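Local coordinates for protein predicted ATPase involved in replication control, Cdc46/Mcm family (Methanopyrus kandleri AV19, PDB 3F8T) that probably binds ATP and single-stranded DNA, as a homologue of the MCM replicative helicases, at residues Ala67-Thr72 against Pro102-Arg106; Arg107-Ile111 against Thr141-Val146; Leu159-Leu164 against Glu176-Pro182; Thr277-Ala281 against Ala293-Val297. The protein carries 2 engineered substitutions. One frame throughout, in Å; residues are numbered along the deposited sequence.

Contact 1 (Ala67-Thr72 against Pro102-Arg106); sequences ASWIAT and PHRFR
The phenyl ring of F105 lies flat on the methyl group of A71, whose CB is 3.5 Å from the F105 ring centroid and 5° off the ring normal, a CH-pi contact over the middle of the face. The packing joins helix 64-72, in the N-terminal MCM-like domain, to the 3-10 turn 103-105, in the connection that runs on into the OB fold. With CG anti to the carbonyl carbon (chi1 -61°), the ring of F105 projects from the turn straight at the helix. Its other face is taken by R104 of the same turn: NE of R104 stands 3.9 Å above the F105 ring plane, toward the rim, while CZ of F105 lies beneath the centre of the guanidinium. A kink at chi3 (-82°) folds the arginine chain back over the ring, which is thus sandwiched between a methyl group and a flat cation.

Hydroxyl groups of the helix meet the ring at its rim. T72 OG1 lies in the ring plane, 3.3 Å from F105 CZ, and S68 OG approaches F105 CE1 at 3.8 Å. The T72 hydroxyl donates to S68 O over 3.2 Å, arriving from above the carbonyl plane, and that oxygen also accepts the backbone N-H of T72. Beyond the contact, M114 packs on F105, and backbone hydrogen bonds from A71 to L118 and from F105 to S120 tie both partners to strand 118-130. P102 lies against the start of segment 67-72, its CG 4.2 Å from A67 CB and 4.1 Å from S68 N.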
loop_
_atom_site.group_PDB
_atom_site.type_symbol
_atom_site.label_atom_id
_atom_site.label_comp_id
_atom_site.label_asym_id
_atom_site.label_seq_id
_atom_site.Cartn_x
_atom_site.Cartn_y
_atom_site.Cartn_z
ATOM N N ALA A 67 -2.502 -34.342 -2.082
ATOM C CA ALA A 67 -2.236 -32.946 -2.423
ATOM C C ALA A 67 -1.201 -32.389 -1.437
ATOM O O ALA A 67 -0.210 -31.765 -1.816
ATOM C CB ALA A 67 -3.552 -32.125 -2.374
ATOM N N SER A 68 -1.441 -32.650 -0.164
ATOM C CA SER A 68 -0.557 -32.231 0.906
ATOM C C SER A 68 0.843 -32.841 0.770
ATOM O O SER A 68 1.842 -32.133 0.902
ATOM C CB SER A 68 -1.184 -32.622 2.243
ATOM O OG SER A 68 -0.403 -32.124 3.300
ATOM N N TRP A 69 0.916 -34.142 0.496
ATOM C CA TRP A 69 2.199 -34.842 0.350
ATOM C C TRP A 69 2.992 -34.240 -0.810
ATOM O O TRP A 69 4.213 -34.053 -0.727
ATOM C CB TRP A 69 1.959 -36.330 0.081
ATOM C CG TRP A 69 3.222 -37.161 0.149
ATOM C CD1 TRP A 69 3.715 -37.815 1.250
ATOM C CD2 TRP A 69 4.140 -37.415 -0.915
ATOM N NE1 TRP A 69 4.889 -38.469 0.930
ATOM C CE2 TRP A 69 5.174 -38.241 -0.392
ATOM C CE3 TRP A 69 4.190 -37.044 -2.267
ATOM C CZ2 TRP A 69 6.251 -38.679 -1.171
ATOM C CZ3 TRP A 69 5.256 -37.481 -3.045
ATOM C CH2 TRP A 69 6.277 -38.299 -2.492
ATOM N N ILE A 70 2.285 -33.955 -1.902
ATOM C CA ILE A 70 2.917 -33.410 -3.096
ATOM C C ILE A 70 3.515 -32.034 -2.808
ATOM O O ILE A 70 4.667 -31.775 -3.167
ATOM C CB ILE A 70 1.938 -33.375 -4.302
ATOM C CG1 ILE A 70 1.658 -34.803 -4.786
ATOM C CG2 ILE A 70 2.526 -32.544 -5.445
ATOM C CD1 ILE A 70 0.550 -34.910 -5.841
ATOM N N ALA A 71 2.749 -31.179 -2.130
ATOM C CA ALA A 71 3.229 -29.844 -1.759
ATOM C C ALA A 71 4.455 -29.969 -0.861
ATOM O O ALA A 71 5.461 -29.308 -1.091
ATOM C CB ALA A 71 2.127 -29.029 -1.079
ATOM N N THR A 72 4.380 -30.841 0.144
ATOM C CA THR A 72 5.524 -31.061 1.032
ATOM C C THR A 72 6.778 -31.533 0.287
ATOM O O THR A 72 7.877 -31.079 0.594
ATOM C CB THR A 72 5.147 -32.005 2.205
ATOM O OG1 THR A 72 4.137 -31.351 2.977
ATOM C CG2 THR A 72 6.365 -32.293 3.125
ATOM N N PRO A 102 -3.033 -26.552 -0.901
ATOM C CA PRO A 102 -3.719 -26.639 0.391
ATOM C C PRO A 102 -3.437 -25.398 1.246
ATOM O O PRO A 102 -2.346 -24.813 1.175
ATOM C CB PRO A 102 -3.117 -27.888 1.030
ATOM C CG PRO A 102 -2.711 -28.736 -0.123
ATOM C CD PRO A 102 -2.226 -27.757 -1.176
ATOM N N HIS A 103 -4.425 -25.013 2.047
ATOM C CA HIS A 103 -4.428 -23.715 2.718
ATOM C C HIS A 103 -3.196 -23.440 3.584
ATOM O O HIS A 103 -2.717 -22.301 3.641
ATOM C CB HIS A 103 -5.720 -23.529 3.524
ATOM C CG HIS A 103 -5.879 -22.149 4.083
ATOM N ND1 HIS A 103 -6.355 -21.092 3.336
ATOM C CD2 HIS A 103 -5.602 -21.647 5.310
ATOM C CE1 HIS A 103 -6.379 -20.001 4.082
ATOM N NE2 HIS A 103 -5.927 -20.310 5.285
ATOM N N ARG A 104 -2.670 -24.482 4.226
ATOM C CA ARG A 104 -1.512 -24.342 5.114
ATOM C C ARG A 104 -0.201 -24.010 4.391
ATOM O O ARG A 104 0.761 -23.571 5.027
ATOM C CB ARG A 104 -1.337 -25.586 5.999
ATOM C CG ARG A 104 -1.087 -26.856 5.235
ATOM C CD ARG A 104 -0.555 -27.984 6.106
ATOM N NE ARG A 104 0.887 -27.884 6.322
ATOM C CZ ARG A 104 1.706 -28.931 6.400
ATOM N NH1 ARG A 104 1.232 -30.164 6.250
ATOM N NH2 ARG A 104 3.007 -28.746 6.604
ATOM N N PHE A 105 -0.160 -24.220 3.072
ATOM C CA PHE A 105 1.042 -23.915 2.284
ATOM C C PHE A 105 1.001 -22.500 1.683
ATOM O O PHE A 105 1.948 -22.075 1.004
ATOM C CB PHE A 105 1.257 -24.957 1.175
ATOM C CG PHE A 105 1.462 -26.363 1.687
ATOM C CD1 PHE A 105 0.372 -27.198 1.913
ATOM C CD2 PHE A 105 2.741 -26.848 1.938
ATOM C CE1 PHE A 105 0.560 -28.510 2.395
ATOM C CE2 PHE A 105 2.935 -28.149 2.415
ATOM C CZ PHE A 105 1.834 -28.975 2.638
ATOM N N ARG A 106 -0.089 -21.780 1.931
ATOM C CA ARG A 106 -0.278 -20.435 1.356
ATOM C C ARG A 106 0.081 -19.331 2.350
ATOM O O ARG A 106 -0.173 -19.464 3.552
ATOM C CB ARG A 106 -1.722 -20.234 0.885
ATOM C CG ARG A 106 -2.208 -21.238 -0.151
ATOM C CD ARG A 106 -3.488 -20.753 -0.814
ATOM N NE ARG A 106 -4.267 -21.858 -1.367
ATOM C CZ ARG A 106 -5.202 -21.731 -2.310
ATOM N NH1 ARG A 106 -5.478 -20.535 -2.830
ATOM N NH2 ARG A 106 -5.856 -22.806 -2.747
#

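Contact 2 (Arg107-Ile111 against Thr141-Val146); sequences RVERI and TGSELV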
loop_
_atom_site.group_PDB
_atom_site.type_symbol
_atom_site.label_atom_id
_atom_site.label_comp_id
_atom_site.label_asym_id
_atom_site.label_seq_id
_atom_site.Cartn_x
_atom_site.Cartn_y
_atom_site.Cartn_z
ATOM N N ARG A 107 0.653 -18.243 1.834
ATOM C CA ARG A 107 1.036 -17.079 2.640
ATOM C C ARG A 107 1.857 -17.465 3.866
ATOM O O ARG A 107 1.551 -17.059 4.988
ATOM C CB ARG A 107 -0.202 -16.280 3.053
ATOM C CG ARG A 107 -0.978 -15.721 1.875
ATOM C CD ARG A 107 -2.314 -15.146 2.324
ATOM N NE ARG A 107 -3.121 -14.759 1.171
ATOM C CZ ARG A 107 -4.040 -15.533 0.593
ATOM N NH1 ARG A 107 -4.302 -16.754 1.065
ATOM N NH2 ARG A 107 -4.705 -15.076 -0.462
ATOM N N VAL A 108 2.892 -18.264 3.626
ATOM C CA VAL A 108 3.767 -18.788 4.666
ATOM C C VAL A 108 4.555 -17.653 5.327
ATOM O O VAL A 108 5.198 -16.844 4.658
ATOM C CB VAL A 108 4.719 -19.876 4.092
ATOM C CG1 VAL A 108 5.871 -20.160 5.035
ATOM C CG2 VAL A 108 3.944 -21.159 3.800
ATOM N N GLU A 109 4.484 -17.605 6.652
ATOM C CA GLU A 109 5.111 -16.542 7.417
ATOM C C GLU A 109 6.576 -16.816 7.756
ATOM O O GLU A 109 7.327 -15.878 8.042
ATOM C CB GLU A 109 4.287 -16.259 8.678
ATOM C CG GLU A 109 2.886 -15.742 8.365
ATOM C CD GLU A 109 2.112 -15.322 9.604
ATOM O OE1 GLU A 109 2.752 -15.038 10.642
ATOM O OE2 GLU A 109 0.862 -15.271 9.529
ATOM N N ARG A 110 6.971 -18.093 7.726
ATOM C CA ARG A 110 8.351 -18.519 7.994
ATOM C C ARG A 110 8.768 -19.602 7.001
ATOM O O ARG A 110 8.349 -20.740 7.133
ATOM C CB ARG A 110 8.501 -19.053 9.434
ATOM C CG ARG A 110 8.419 -17.993 10.526
ATOM C CD ARG A 110 9.444 -16.886 10.308
ATOM N NE ARG A 110 9.114 -15.689 11.081
ATOM C CZ ARG A 110 9.646 -15.397 12.261
ATOM N NH1 ARG A 110 10.549 -16.207 12.803
ATOM N NH2 ARG A 110 9.281 -14.295 12.899
ATOM N N ILE A 111 9.593 -19.256 6.014
ATOM C CA ILE A 111 9.862 -20.190 4.895
ATOM C C ILE A 111 10.904 -21.289 5.173
ATOM O O ILE A 111 10.874 -22.349 4.552
ATOM C CB ILE A 111 10.237 -19.468 3.565
ATOM C CG1 ILE A 111 11.620 -18.810 3.654
ATOM C CG2 ILE A 111 9.151 -18.457 3.159
ATOM C CD1 ILE A 111 12.440 -18.934 2.353
ATOM N N THR A 141 7.485 -10.297 3.979
ATOM C CA THR A 141 6.204 -11.002 4.144
ATOM C C THR A 141 5.490 -10.640 5.459
ATOM O O THR A 141 4.478 -11.241 5.817
ATOM C CB THR A 141 6.367 -12.535 4.051
ATOM O OG1 THR A 141 7.254 -12.978 5.076
ATOM C CG2 THR A 141 6.935 -12.949 2.706
ATOM N N GLY A 142 6.009 -9.647 6.165
ATOM C CA GLY A 142 5.384 -9.208 7.415
ATOM C C GLY A 142 6.289 -9.465 8.601
ATOM O O GLY A 142 6.636 -8.531 9.322
ATOM N N SER A 143 6.682 -10.721 8.811
ATOM C CA SER A 143 7.568 -11.050 9.937
ATOM C C SER A 143 9.012 -11.311 9.539
ATOM O O SER A 143 9.897 -11.301 10.397
ATOM C CB SER A 143 7.033 -12.242 10.743
ATOM O OG SER A 143 5.635 -12.137 10.932
ATOM N N GLU A 144 9.263 -11.534 8.247
ATOM C CA GLU A 144 10.609 -11.835 7.782
ATOM C C GLU A 144 10.848 -11.303 6.376
ATOM O O GLU A 144 9.904 -10.971 5.662
ATOM C CB GLU A 144 10.868 -13.348 7.819
ATOM C CG GLU A 144 10.086 -14.156 6.782
ATOM C CD GLU A 144 10.407 -15.638 6.811
ATOM O OE1 GLU A 144 11.223 -16.069 7.662
ATOM O OE2 GLU A 144 9.829 -16.382 5.991
ATOM N N LEU A 145 12.114 -11.252 5.983
ATOM C CA LEU A 145 12.479 -10.909 4.617
ATOM C C LEU A 145 12.886 -12.191 3.896
ATOM O O LEU A 145 13.700 -12.968 4.412
ATOM C CB LEU A 145 13.611 -9.890 4.610
ATOM C CG LEU A 145 13.355 -8.592 5.374
ATOM C CD1 LEU A 145 14.618 -7.722 5.360
ATOM C CD2 LEU A 145 12.149 -7.839 4.811
ATOM N N VAL A 146 12.310 -12.418 2.719
ATOM C CA VAL A 146 12.463 -13.689 2.004
ATOM C C VAL A 146 13.236 -13.476 0.711
ATOM O O VAL A 146 12.875 -12.620 -0.088
ATOM C CB VAL A 146 11.074 -14.311 1.695
ATOM C CG1 VAL A 146 11.209 -15.571 0.827
ATOM C CG2 VAL A 146 10.338 -14.620 2.996
HETATM O O HOH W 1 7.729 -15.467 4.662
#
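E144 reaches across to the chain at I111, where its OE2 accepts the backbone N-H of I111 at 2.9 Å, through the syn lone pair and with an angle of 148° at the hydrogen. This is the tight part of the contact. CG of E144 sits between the backbone N and the carbonyl carbon (chi1 70°), and the extended chain beyond it delivers the carboxylate to the opposing backbone. A water reinforces the grip: it donates to E144 OE2 and to V108 O, and accepts from T141 OG1 at 2.6 Å, so that three residues share one solvent molecule. Just beyond, I111 and V146 meet tip to tip, CD1 of I111 being 3.9 Å from CG1 of V146.

The outer side is looser and more exposed. R110 slants over E144 with NE 4.0 Å from E144 OE1, but the oxygen lies well out of the guanidinium plane, leaving only an attraction between charges. At the guanidinium edge, R110 NH2 touches S143 CB at 3.7 Å.

Within the OB fold, both segments pack over strand 118-130: I111 of the loop on I119 and I121, T141 and V146 from across the contact on I121. V146 also hydrogen-bonds through its backbone to V139 of strand 134-140.

Contact 3 (Leu159-Leu164 against Glu176-Pro182); sequences LRVEIL and EVHKKDP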
loop_
_atom_site.group_PDB
_atom_site.type_symbol
_atom_site.label_atom_id
_atom_site.label_comp_id
_atom_site.label_asym_id
_atom_site.label_seq_id
_atom_site.Cartn_x
_atom_site.Cartn_y
_atom_site.Cartn_z
ATOM N N LEU A 159 6.189 -3.128 -5.001
ATOM C CA LEU A 159 5.046 -3.915 -5.463
ATOM C C LEU A 159 4.616 -4.888 -4.376
ATOM O O LEU A 159 5.460 -5.460 -3.697
ATOM C CB LEU A 159 5.414 -4.701 -6.735
ATOM C CG LEU A 159 4.292 -5.146 -7.669
ATOM C CD1 LEU A 159 3.555 -3.926 -8.239
ATOM C CD2 LEU A 159 4.893 -6.002 -8.797
ATOM N N ARG A 160 3.306 -5.048 -4.198
ATOM C CA ARG A 160 2.789 -6.135 -3.382
ATOM C C ARG A 160 2.470 -7.343 -4.267
ATOM O O ARG A 160 1.749 -7.234 -5.255
ATOM C CB ARG A 160 1.550 -5.703 -2.612
ATOM C CG ARG A 160 1.127 -6.690 -1.563
ATOM C CD ARG A 160 0.212 -6.025 -0.534
ATOM N NE ARG A 160 -0.419 -7.040 0.299
ATOM C CZ ARG A 160 -1.562 -7.643 -0.001
ATOM N NH1 ARG A 160 -2.051 -8.572 0.822
ATOM N NH2 ARG A 160 -2.229 -7.313 -1.106
ATOM N N VAL A 161 2.997 -8.500 -3.885
ATOM C CA VAL A 161 2.938 -9.680 -4.737
ATOM C C VAL A 161 2.584 -10.948 -3.960
ATOM O O VAL A 161 2.850 -11.046 -2.760
ATOM C CB VAL A 161 4.291 -9.881 -5.493
ATOM C CG1 VAL A 161 4.586 -8.679 -6.382
ATOM C CG2 VAL A 161 5.450 -10.105 -4.505
ATOM N N GLU A 162 1.940 -11.896 -4.638
ATOM C CA GLU A 162 1.935 -13.273 -4.174
ATOM C C GLU A 162 2.828 -14.086 -5.104
ATOM O O GLU A 162 2.705 -14.013 -6.343
ATOM C CB GLU A 162 0.525 -13.877 -4.092
ATOM C CG GLU A 162 0.516 -15.264 -3.411
ATOM C CD GLU A 162 -0.876 -15.778 -3.033
ATOM O OE1 GLU A 162 -1.872 -15.347 -3.656
ATOM O OE2 GLU A 162 -0.967 -16.642 -2.117
ATOM N N ILE A 163 3.751 -14.833 -4.506
ATOM C CA ILE A 163 4.718 -15.612 -5.278
ATOM C C ILE A 163 4.580 -17.064 -4.902
ATOM O O ILE A 163 4.694 -17.437 -3.727
ATOM C CB ILE A 163 6.192 -15.183 -5.042
ATOM C CG1 ILE A 163 6.384 -13.696 -5.317
ATOM C CG2 ILE A 163 7.170 -16.005 -5.945
ATOM C CD1 ILE A 163 7.823 -13.206 -5.137
ATOM N N LEU A 164 4.335 -17.883 -5.910
ATOM C CA LEU A 164 4.309 -19.315 -5.735
ATOM C C LEU A 164 5.675 -19.857 -6.119
ATOM O O LEU A 164 6.281 -19.388 -7.083
ATOM C CB LEU A 164 3.240 -19.895 -6.633
ATOM C CG LEU A 164 2.440 -21.017 -6.012
ATOM C CD1 LEU A 164 0.956 -20.696 -6.151
ATOM C CD2 LEU A 164 2.798 -22.298 -6.722
ATOM N N GLU A 176 5.610 -18.733 -10.174
ATOM C CA GLU A 176 4.760 -17.660 -10.704
ATOM C C GLU A 176 4.665 -16.490 -9.728
ATOM O O GLU A 176 4.860 -16.654 -8.523
ATOM C CB GLU A 176 3.353 -18.136 -11.117
ATOM C CG GLU A 176 2.732 -19.261 -10.315
ATOM C CD GLU A 176 1.401 -19.748 -10.920
ATOM O OE1 GLU A 176 0.470 -18.922 -11.070
ATOM O OE2 GLU A 176 1.279 -20.957 -11.237
ATOM N N VAL A 177 4.358 -15.318 -10.283
ATOM C CA VAL A 177 4.275 -14.068 -9.532
ATOM C C VAL A 177 2.931 -13.437 -9.887
ATOM O O VAL A 177 2.617 -13.300 -11.073
ATOM C CB VAL A 177 5.445 -13.111 -9.891
ATOM C CG1 VAL A 177 5.214 -11.708 -9.307
ATOM C CG2 VAL A 177 6.768 -13.673 -9.393
ATOM N N HIS A 178 2.132 -13.128 -8.865
ATOM C CA HIS A 178 0.849 -12.458 -9.044
ATOM C C HIS A 178 0.889 -11.095 -8.372
ATOM O O HIS A 178 1.089 -11.009 -7.166
ATOM C CB HIS A 178 -0.284 -13.296 -8.459
ATOM C CG HIS A 178 -0.438 -14.642 -9.103
ATOM N ND1 HIS A 178 -0.940 -14.804 -10.377
ATOM C CD2 HIS A 178 -0.157 -15.884 -8.648
ATOM C CE1 HIS A 178 -0.958 -16.091 -10.680
ATOM N NE2 HIS A 178 -0.488 -16.768 -9.648
ATOM N N LYS A 179 0.724 -10.041 -9.172
ATOM C CA LYS A 179 0.641 -8.671 -8.668
ATOM C C LYS A 179 -0.635 -8.539 -7.843
ATOM O O LYS A 179 -1.680 -9.106 -8.194
ATOM C CB LYS A 179 0.648 -7.669 -9.834
ATOM C CG LYS A 179 1.040 -6.247 -9.437
ATOM C CD LYS A 179 0.526 -5.167 -10.419
ATOM C CE LYS A 179 1.254 -5.186 -11.757
ATOM N NZ LYS A 179 1.016 -3.916 -12.534
ATOM N N LYS A 180 -0.546 -7.826 -6.725
ATOM C CA LYS A 180 -1.685 -7.600 -5.841
ATOM C C LYS A 180 -1.906 -6.095 -5.678
ATOM O O LYS A 180 -1.016 -5.301 -6.017
ATOM C CB LYS A 180 -1.436 -8.224 -4.456
ATOM C CG LYS A 180 -1.325 -9.761 -4.435
ATOM C CD LYS A 180 -2.645 -10.420 -4.824
ATOM C CE LYS A 180 -2.542 -11.925 -4.857
ATOM N NZ LYS A 180 -3.840 -12.517 -5.306
ATOM N N ASP A 181 -3.076 -5.719 -5.153
ATOM C CA ASP A 181 -3.351 -4.327 -4.758
ATOM C C ASP A 181 -2.305 -3.928 -3.715
ATOM O O ASP A 181 -1.799 -4.792 -3.012
ATOM C CB ASP A 181 -4.743 -4.193 -4.113
ATOM C CG ASP A 181 -5.882 -4.665 -5.020
ATOM O OD1 ASP A 181 -5.751 -4.584 -6.261
ATOM O OD2 ASP A 181 -6.926 -5.116 -4.475
ATOM N N PRO A 182 -1.978 -2.624 -3.601
ATOM C CA PRO A 182 -0.990 -2.221 -2.594
ATOM C C PRO A 182 -1.401 -2.492 -1.144
ATOM O O PRO A 182 -0.541 -2.568 -0.269
ATOM C CB PRO A 182 -0.843 -0.708 -2.821
ATOM C CG PRO A 182 -1.310 -0.485 -4.235
ATOM C CD PRO A 182 -2.438 -1.476 -4.402
HETATM O O HOH W 2 1.157 -3.512 -5.631
HETATM O O HOH W 3 -1.955 -15.327 -6.080
#
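R160 and K180 rise from the same sheet face and cross at a slant, NH2 of R160 3.6 Å from CB of K180. R160 is extended from CG to NE, with CG anti to the backbone N (chi1 -169°), and its NH2 donates to D181 O at 3.2 Å, nearly within the guanidinium plane; NH1 of R160 makes its salt bridge with E122. In K180 the bend at chi2 (-65°) lays the chain along the strand toward E162, with NZ 3.8 Å from E162 OE1, a long salt bridge, while the other oxygen of E162 is hydrogen-bonded to S120 OG.

Beneath these chains, strands 160-164 and 176-180 pair antiparallel in the OB-fold sheet, at 154° between their directions. E162 and H178 form a hydrogen-bonded pair, with E162 N to H178 O at 2.8 Å and H178 N to E162 O at 2.7 Å.

The face bearing V161, I163, V177 and K179 is mostly apolar. I163 and V177 lie side by side and point the same way, I163 CG1 4.1 Å from V177 CG2, with L172 and A174 of strand 171-174 also against I163. L159 crosses K179 at about a right angle, its CD1 3.6 Å from K179 CG.

Contact 4 (Thr277-Ala281 against Ala293-Val297); sequences TDLTA and AGAAV
In the P-loop domain, a beta hairpin interrupts the helical path between helix 276-279 and helix 295-298, consistent with the helix-2 insert of MCM proteins, and this contact closes the base of that insert. D278 O and L279 O, at the C-terminal end of the first helix, meet the backbone N-H groups at the start of the second. A295 N donates to D278 O at 2.8 Å and A296 N to L279 O at 3.0 Å, the latter nearly straight with 167° at the hydrogen. G294, the N-cap residue, gives its own N-H to T280 O at 2.8 Å; this bond is more bent, and its donor stands above the carbonyl plane.

The lack of a side chain at G294 lets the backbones close in, with its CA 3.3 Å from D278 O. Small groups fill the surroundings: A296 CB rests 3.4 Å from L279 O, and CG2 of V297 lies equally near T280 O. A281 and A293 form a non-hydrogen-bonded antiparallel pair where the hairpin begins and ends. V329 packs on T280, A296 and V297, and A319 and L320 of helix 314-326 cover L279.

Carbonyls at and just past the end of helix 276-279 thus take up N-H groups at the N-cap and first turn of helix 295-298. The three hydrogen bonds across the join are all backbone to backbone, and no side-chain charge is used in them.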
loop_
_atom_site.group_PDB
_atom_site.type_symbol
_atom_site.label_atom_id
_atom_site.label_comp_id
_atom_site.label_asym_id
_atom_site.label_seq_id
_atom_site.Cartn_x
_atom_site.Cartn_y
_atom_site.Cartn_z
ATOM N N THR A 277 18.436 8.447 -0.090
ATOM C CA THR A 277 18.160 7.158 -0.693
ATOM C C THR A 277 17.428 6.191 0.263
ATOM O O THR A 277 16.859 5.204 -0.199
ATOM C CB THR A 277 19.419 6.537 -1.353
ATOM O OG1 THR A 277 20.466 6.425 -0.389
ATOM C CG2 THR A 277 19.904 7.420 -2.484
ATOM N N ASP A 278 17.421 6.484 1.567
ATOM C CA ASP A 278 16.562 5.762 2.522
ATOM C C ASP A 278 15.094 6.203 2.329
ATOM O O ASP A 278 14.161 5.499 2.748
ATOM C CB ASP A 278 16.905 6.063 4.003
ATOM C CG ASP A 278 18.309 5.629 4.450
ATOM O OD1 ASP A 278 18.827 4.575 4.018
ATOM O OD2 ASP A 278 18.871 6.354 5.324
ATOM N N LEU A 279 14.896 7.387 1.749
ATOM C CA LEU A 279 13.554 7.945 1.549
ATOM C C LEU A 279 12.973 7.596 0.177
ATOM O O LEU A 279 11.772 7.363 0.047
ATOM C CB LEU A 279 13.575 9.477 1.737
ATOM C CG LEU A 279 12.286 10.276 1.497
ATOM C CD1 LEU A 279 11.162 9.847 2.481
ATOM C CD2 LEU A 279 12.581 11.772 1.601
ATOM N N THR A 280 13.819 7.571 -0.845
ATOM C CA THR A 280 13.364 7.315 -2.201
ATOM C C THR A 280 13.676 5.864 -2.598
ATOM O O THR A 280 12.832 4.971 -2.452
ATOM C CB THR A 280 13.981 8.343 -3.199
ATOM O OG1 THR A 280 15.406 8.312 -3.091
ATOM C CG2 THR A 280 13.518 9.747 -2.855
ATOM N N ALA A 281 14.901 5.639 -3.070
ATOM C CA ALA A 281 15.365 4.330 -3.485
ATOM C C ALA A 281 16.859 4.457 -3.737
ATOM O O ALA A 281 17.360 5.563 -3.918
ATOM C CB ALA A 281 14.636 3.880 -4.763
ATOM N N ALA A 293 14.096 -0.355 -2.398
ATOM C CA ALA A 293 13.055 0.610 -2.097
ATOM C C ALA A 293 13.389 1.355 -0.819
ATOM O O ALA A 293 13.738 0.735 0.182
ATOM C CB ALA A 293 11.731 -0.086 -1.933
ATOM N N GLY A 294 13.239 2.675 -0.870
ATOM C CA GLY A 294 13.237 3.525 0.321
ATOM C C GLY A 294 11.822 3.701 0.845
ATOM O O GLY A 294 10.868 3.126 0.315
ATOM N N ALA A 295 11.689 4.520 1.885
ATOM C CA ALA A 295 10.440 4.635 2.639
ATOM C C ALA A 295 9.208 4.977 1.818
ATOM O O ALA A 295 8.164 4.387 2.041
ATOM C CB ALA A 295 10.601 5.640 3.792
ATOM N N ALA A 296 9.310 5.957 0.920
ATOM C CA ALA A 296 8.134 6.433 0.182
ATOM C C ALA A 296 7.569 5.332 -0.729
ATOM O O ALA A 296 6.352 5.180 -0.874
ATOM C CB ALA A 296 8.468 7.668 -0.615
ATOM N N VAL A 297 8.481 4.569 -1.329
ATOM C CA VAL A 297 8.150 3.402 -2.156
ATOM C C VAL A 297 7.534 2.280 -1.304
ATOM O O VAL A 297 6.530 1.679 -1.688
ATOM C CB VAL A 297 9.412 2.924 -2.948
ATOM C CG1 VAL A 297 9.118 1.671 -3.768
ATOM C CG2 VAL A 297 9.875 4.050 -3.876
#

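Contact 4 is the buried one, held by backbone bonds and small apolar groups in the P-loop domain, whereas contact 3 lies near the surface and adds charged side chains to strand pairing. Contacts 1 and 2 are partly buried and adjoin in sequence: the chain that offers an aromatic ring to the N-terminal helix in contact 1 continues into the water-bridged carboxylate site of contact 2. Contacts 2 and 3 reach the same OB-fold sheet, contact 2 through strand 145-149 alone; they touch where R107 CG packs against E162 OE2, and both lie against strand 118-130. Contact 1 is farthest from contact 4, with centres about 36 Å apart, matching their places in different domains.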